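Local coordinates for VP1 (Polyomavirus HPyV7, PDB 4PCH), which is the major capsid protein, forming pentamers that probably build the icosahedral shell and take part in attachment to host cells, at residues V7-T19 against F261-K272. Residues are numbered along the deposited sequence; the frame is centred on the assembly and turned at random.
Sequences VEVLDTVPLTEDT and FFRVHCRQRRIK
R269 lies between V9 and T12, its guanidinium carrying T12 CG2 over one face, 3.5 Å from NE, and V9 CG1 over the other. Bends at chi2 and chi3 (74° and 81°) fold the arginine back against its partner strand, where NH2 donates to L10 O (2.9 Å) with the oxygen close to the guanidinium plane. The L10 bond, the two methyls and a salt bridge from NE to E84, whose other oxygen pairs with R267, together restrain the group. A beta bulge shifts the antiparallel register by one between V9–I271 and T12–R269; within it D11 O accepts from R270 N, and past T12, V13 N donates to Q268 O (2.9 Å). On the other side of the sheet V13 CG2 rests on Q268 CB (3.7 Å), and the extended Q268 side chain crosses that of T19 at about a right angle, OE1 3.6 Å from T19 CG2. E8 and K272 exchange two backbone hydrogen bonds, their side chains alongside with OE1 4.1 Å from NZ, beyond a salt bridge. The pair joins the two ends of the modelled VP1 core at the edge of the jelly roll, with V9 and R269 packed on strand 208-219 and Q268 and R270 on strand 79-93.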
loop_
_atom_site.group_PDB
_atom_site.type_symbol
_atom_site.label_atom_id
_atom_site.label_comp_id
_atom_site.label_asym_id
_atom_site.label_seq_id
_atom_site.Cartn_x
_atom_site.Cartn_y
_atom_site.Cartn_z
ATOM N N VAL B 7 1.170 -23.151 -34.331
ATOM C CA VAL B 7 0.816 -22.011 -35.228
ATOM C C VAL B 7 1.939 -20.981 -35.256
ATOM O O VAL B 7 2.329 -20.449 -34.215
ATOM C CB VAL B 7 -0.524 -21.346 -34.815
ATOM C CG1 VAL B 7 -0.632 -19.908 -35.323
ATOM C CG2 VAL B 7 -1.693 -22.168 -35.338
ATOM N N GLU B 8 2.446 -20.713 -36.456
ATOM C CA GLU B 8 3.442 -19.672 -36.665
ATOM C C GLU B 8 2.746 -18.317 -36.902
ATOM O O GLU B 8 1.871 -18.176 -37.773
ATOM C CB GLU B 8 4.358 -20.036 -37.828
ATOM C CG GLU B 8 5.478 -19.032 -38.074
ATOM C CD GLU B 8 6.309 -19.341 -39.307
ATOM O OE1 GLU B 8 5.950 -20.253 -40.092
ATOM O OE2 GLU B 8 7.327 -18.641 -39.500
ATOM N N VAL B 9 3.137 -17.325 -36.112
ATOM C CA VAL B 9 2.576 -15.996 -36.213
ATOM C C VAL B 9 3.438 -15.173 -37.163
ATOM O O VAL B 9 4.653 -15.074 -36.978
ATOM C CB VAL B 9 2.510 -15.337 -34.815
ATOM C CG1 VAL B 9 1.891 -13.962 -34.899
ATOM C CG2 VAL B 9 1.735 -16.222 -33.850
ATOM N N LEU B 10 2.819 -14.602 -38.191
ATOM C CA LEU B 10 3.538 -13.822 -39.184
ATOM C C LEU B 10 3.360 -12.364 -38.822
ATOM O O LEU B 10 3.285 -12.045 -37.623
ATOM C CB LEU B 10 3.042 -14.139 -40.600
ATOM C CG LEU B 10 3.166 -15.600 -41.033
ATOM C CD1 LEU B 10 2.761 -15.721 -42.495
ATOM C CD2 LEU B 10 4.585 -16.144 -40.816
ATOM N N ASP B 11 3.272 -11.486 -39.820
ATOM C CA ASP B 11 3.238 -10.052 -39.556
ATOM C C ASP B 11 1.827 -9.534 -39.376
ATOM O O ASP B 11 0.854 -10.116 -39.885
ATOM C CB ASP B 11 3.925 -9.263 -40.680
ATOM C CG ASP B 11 5.439 -9.454 -40.701
ATOM O OD1 ASP B 11 6.039 -9.805 -39.662
ATOM O OD2 ASP B 11 6.035 -9.238 -41.769
ATOM N N THR B 12 1.713 -8.430 -38.641
ATOM C CA THR B 12 0.463 -7.713 -38.602
ATOM C C THR B 12 0.160 -7.208 -40.004
ATOM O O THR B 12 1.065 -6.942 -40.812
ATOM C CB THR B 12 0.466 -6.534 -37.599
ATOM O OG1 THR B 12 1.532 -5.643 -37.914
ATOM C CG2 THR B 12 0.632 -7.036 -36.157
ATOM N N VAL B 13 -1.130 -7.103 -40.288
ATOM C CA VAL B 13 -1.612 -6.523 -41.520
ATOM C C VAL B 13 -1.466 -4.992 -41.377
ATOM O O VAL B 13 -1.745 -4.455 -40.305
ATOM C CB VAL B 13 -3.080 -6.917 -41.746
ATOM C CG1 VAL B 13 -3.646 -6.256 -42.984
ATOM C CG2 VAL B 13 -3.205 -8.431 -41.853
ATOM N N PRO B 14 -1.006 -4.293 -42.437
ATOM C CA PRO B 14 -0.843 -2.840 -42.291
ATOM C C PRO B 14 -2.114 -2.185 -41.725
ATOM O O PRO B 14 -3.224 -2.529 -42.133
ATOM C CB PRO B 14 -0.563 -2.376 -43.723
ATOM C CG PRO B 14 0.065 -3.561 -44.384
ATOM C CD PRO B 14 -0.639 -4.759 -43.786
ATOM N N LEU B 15 -1.946 -1.275 -40.773
ATOM C CA LEU B 15 -3.071 -0.629 -40.107
ATOM C C LEU B 15 -3.857 0.327 -41.013
ATOM O O LEU B 15 -3.284 1.256 -41.590
ATOM C CB LEU B 15 -2.586 0.162 -38.891
ATOM C CG LEU B 15 -1.761 -0.556 -37.820
ATOM C CD1 LEU B 15 -1.437 0.443 -36.717
ATOM C CD2 LEU B 15 -2.479 -1.786 -37.264
ATOM N N THR B 16 -5.166 0.094 -41.114
ATOM C CA THR B 16 -6.102 1.006 -41.783
ATOM C C THR B 16 -7.377 1.008 -40.958
ATOM O O THR B 16 -7.452 0.310 -39.943
ATOM C CB THR B 16 -6.445 0.525 -43.201
ATOM O OG1 THR B 16 -7.184 -0.703 -43.122
ATOM C CG2 THR B 16 -5.196 0.308 -44.002
ATOM N N GLU B 17 -8.384 1.759 -41.401
ATOM C CA GLU B 17 -9.694 1.738 -40.733
ATOM C C GLU B 17 -10.337 0.346 -40.738
ATOM O O GLU B 17 -10.919 -0.078 -39.729
ATOM C CB GLU B 17 -10.666 2.768 -41.331
ATOM C CG GLU B 17 -11.007 3.883 -40.361
ATOM C CD GLU B 17 -11.952 4.917 -40.950
ATOM O OE1 GLU B 17 -13.140 4.935 -40.552
ATOM O OE2 GLU B 17 -11.504 5.707 -41.805
ATOM N N ASP B 18 -10.219 -0.359 -41.862
ATOM C CA ASP B 18 -10.787 -1.700 -41.970
ATOM C C ASP B 18 -10.014 -2.809 -41.232
ATOM O O ASP B 18 -10.595 -3.848 -40.947
ATOM C CB ASP B 18 -10.979 -2.103 -43.424
ATOM C CG ASP B 18 -12.045 -1.259 -44.138
ATOM O OD1 ASP B 18 -12.885 -0.612 -43.477
ATOM O OD2 ASP B 18 -12.020 -1.253 -45.373
ATOM N N THR B 19 -8.748 -2.595 -40.890
ATOM C CA THR B 19 -7.955 -3.658 -40.237
ATOM C C THR B 19 -7.793 -3.441 -38.720
ATOM O O THR B 19 -7.016 -4.106 -38.062
ATOM C CB THR B 19 -6.595 -3.845 -40.943
ATOM O OG1 THR B 19 -5.761 -2.703 -40.710
ATOM C CG2 THR B 19 -6.803 -4.059 -42.463
ATOM N N PHE B 261 -16.634 -3.290 -16.981
ATOM C CA PHE B 261 -16.448 -2.754 -18.338
ATOM C C PHE B 261 -15.195 -3.333 -18.972
ATOM O O PHE B 261 -14.178 -3.426 -18.326
ATOM C CB PHE B 261 -16.357 -1.217 -18.290
ATOM C CG PHE B 261 -16.046 -0.569 -19.615
ATOM C CD1 PHE B 261 -17.032 -0.424 -20.569
ATOM C CD2 PHE B 261 -14.751 -0.125 -19.911
ATOM C CE1 PHE B 261 -16.775 0.169 -21.788
ATOM C CE2 PHE B 261 -14.493 0.469 -21.130
ATOM C CZ PHE B 261 -15.488 0.610 -22.068
ATOM N N PHE B 262 -15.260 -3.627 -20.279
ATOM C CA PHE B 262 -14.082 -3.965 -21.073
ATOM C C PHE B 262 -14.164 -3.203 -22.386
ATOM O O PHE B 262 -15.246 -3.098 -22.968
ATOM C CB PHE B 262 -14.047 -5.438 -21.465
ATOM C CG PHE B 262 -13.818 -6.402 -20.329
ATOM C CD1 PHE B 262 -14.869 -6.817 -19.528
ATOM C CD2 PHE B 262 -12.539 -6.921 -20.083
ATOM C CE1 PHE B 262 -14.665 -7.754 -18.520
ATOM C CE2 PHE B 262 -12.329 -7.857 -19.074
ATOM C CZ PHE B 262 -13.414 -8.280 -18.300
ATOM N N ARG B 263 -13.031 -2.667 -22.846
ATOM C CA ARG B 263 -12.876 -2.219 -24.229
ATOM C C ARG B 263 -11.682 -2.991 -24.799
ATOM O O ARG B 263 -10.573 -2.910 -24.278
ATOM C CB ARG B 263 -12.598 -0.705 -24.315
ATOM C CG ARG B 263 -12.485 -0.198 -25.752
ATOM C CD ARG B 263 -12.160 1.283 -25.853
ATOM N NE ARG B 263 -13.076 2.164 -25.127
ATOM C CZ ARG B 263 -12.868 2.690 -23.919
ATOM N NH1 ARG B 263 -13.794 3.484 -23.395
ATOM N NH2 ARG B 263 -11.773 2.403 -23.189
ATOM N N VAL B 264 -11.905 -3.734 -25.870
ATOM C CA VAL B 264 -10.856 -4.603 -26.411
ATOM C C VAL B 264 -10.452 -4.034 -27.761
ATOM O O VAL B 264 -11.320 -3.824 -28.635
ATOM C CB VAL B 264 -11.366 -6.060 -26.576
ATOM C CG1 VAL B 264 -10.287 -6.949 -27.170
ATOM C CG2 VAL B 264 -11.804 -6.648 -25.234
ATOM N N HIS B 265 -9.151 -3.798 -27.948
ATOM C CA HIS B 265 -8.638 -3.267 -29.198
ATOM C C HIS B 265 -8.015 -4.352 -30.031
ATOM O O HIS B 265 -7.163 -5.090 -29.550
ATOM C CB HIS B 265 -7.595 -2.209 -28.906
ATOM C CG HIS B 265 -8.104 -1.110 -28.040
ATOM N ND1 HIS B 265 -8.493 0.113 -28.548
ATOM C CD2 HIS B 265 -8.290 -1.039 -26.703
ATOM C CE1 HIS B 265 -8.895 0.887 -27.556
ATOM N NE2 HIS B 265 -8.795 0.205 -26.432
ATOM N N CYS B 266 -8.442 -4.431 -31.285
ATOM C CA CYS B 266 -8.033 -5.509 -32.209
ATOM C C CYS B 266 -7.406 -4.948 -33.479
ATOM O O CYS B 266 -7.761 -3.863 -33.940
ATOM C CB CYS B 266 -9.226 -6.356 -32.616
ATOM S SG CYS B 266 -10.062 -7.148 -31.231
ATOM N N ARG B 267 -6.463 -5.705 -34.014
ATOM C CA ARG B 267 -5.874 -5.455 -35.330
ATOM C C ARG B 267 -5.838 -6.810 -36.046
ATOM O O ARG B 267 -6.219 -7.824 -35.475
ATOM C CB ARG B 267 -4.455 -4.857 -35.225
ATOM C CG ARG B 267 -3.447 -5.785 -34.561
ATOM C CD ARG B 267 -2.202 -5.063 -34.075
ATOM N NE ARG B 267 -1.348 -5.979 -33.322
ATOM C CZ ARG B 267 -0.425 -5.606 -32.438
ATOM N NH1 ARG B 267 -0.166 -4.310 -32.228
ATOM N NH2 ARG B 267 0.262 -6.537 -31.783
ATOM N N GLN B 268 -5.424 -6.826 -37.297
ATOM C CA GLN B 268 -5.345 -8.071 -38.038
ATOM C C GLN B 268 -3.932 -8.615 -38.074
ATOM O O GLN B 268 -2.966 -7.862 -38.241
ATOM C CB GLN B 268 -5.903 -7.873 -39.433
ATOM C CG GLN B 268 -7.387 -7.564 -39.414
ATOM C CD GLN B 268 -8.000 -7.400 -40.798
ATOM O OE1 GLN B 268 -7.356 -7.596 -41.836
ATOM N NE2 GLN B 268 -9.283 -7.055 -40.815
ATOM N N ARG B 269 -3.832 -9.932 -38.003
ATOM C CA ARG B 269 -2.551 -10.645 -37.968
ATOM C C ARG B 269 -2.657 -11.844 -38.890
ATOM O O ARG B 269 -3.650 -12.582 -38.832
ATOM C CB ARG B 269 -2.274 -11.086 -36.530
ATOM C CG ARG B 269 -1.016 -11.920 -36.296
ATOM C CD ARG B 269 0.262 -11.113 -36.381
ATOM N NE ARG B 269 0.506 -10.411 -35.123
ATOM C CZ ARG B 269 1.702 -10.107 -34.626
ATOM N NH1 ARG B 269 1.771 -9.463 -33.475
ATOM N NH2 ARG B 269 2.817 -10.440 -35.261
ATOM N N ARG B 270 -1.658 -12.052 -39.741
ATOM C CA ARG B 270 -1.590 -13.290 -40.534
ATOM C C ARG B 270 -0.875 -14.387 -39.717
ATOM O O ARG B 270 0.096 -14.136 -38.990
ATOM C CB ARG B 270 -0.967 -13.074 -41.936
ATOM C CG ARG B 270 -1.586 -14.048 -42.972
ATOM C CD ARG B 270 -1.120 -13.923 -44.422
ATOM N NE ARG B 270 -1.995 -13.112 -45.284
ATOM C CZ ARG B 270 -3.153 -13.498 -45.852
ATOM N NH1 ARG B 270 -3.801 -12.623 -46.621
ATOM N NH2 ARG B 270 -3.698 -14.717 -45.668
ATOM N N ILE B 271 -1.436 -15.590 -39.751
ATOM C CA ILE B 271 -0.851 -16.750 -39.078
ATOM C C ILE B 271 -0.716 -17.889 -40.100
ATOM O O ILE B 271 -1.438 -17.942 -41.111
ATOM C CB ILE B 271 -1.657 -17.157 -37.823
ATOM C CG1 ILE B 271 -3.062 -17.614 -38.208
ATOM C CG2 ILE B 271 -1.746 -15.998 -36.824
ATOM C CD1 ILE B 271 -3.959 -18.010 -37.055
ATOM N N LYS B 272 0.241 -18.782 -39.858
ATOM C CA LYS B 272 0.611 -19.844 -40.797
ATOM C C LYS B 272 0.764 -21.178 -40.082
ATOM O O LYS B 272 1.047 -21.199 -38.877
ATOM C CB LYS B 272 1.951 -19.495 -41.482
ATOM C CG LYS B 272 2.420 -20.477 -42.547
ATOM C CD LYS B 272 3.768 -20.066 -43.125
ATOM C CE LYS B 272 4.290 -21.091 -44.122
ATOM N NZ LYS B 272 5.768 -21.238 -44.045
HETATM O O HOH W 1 -4.080 -4.719 -38.787
#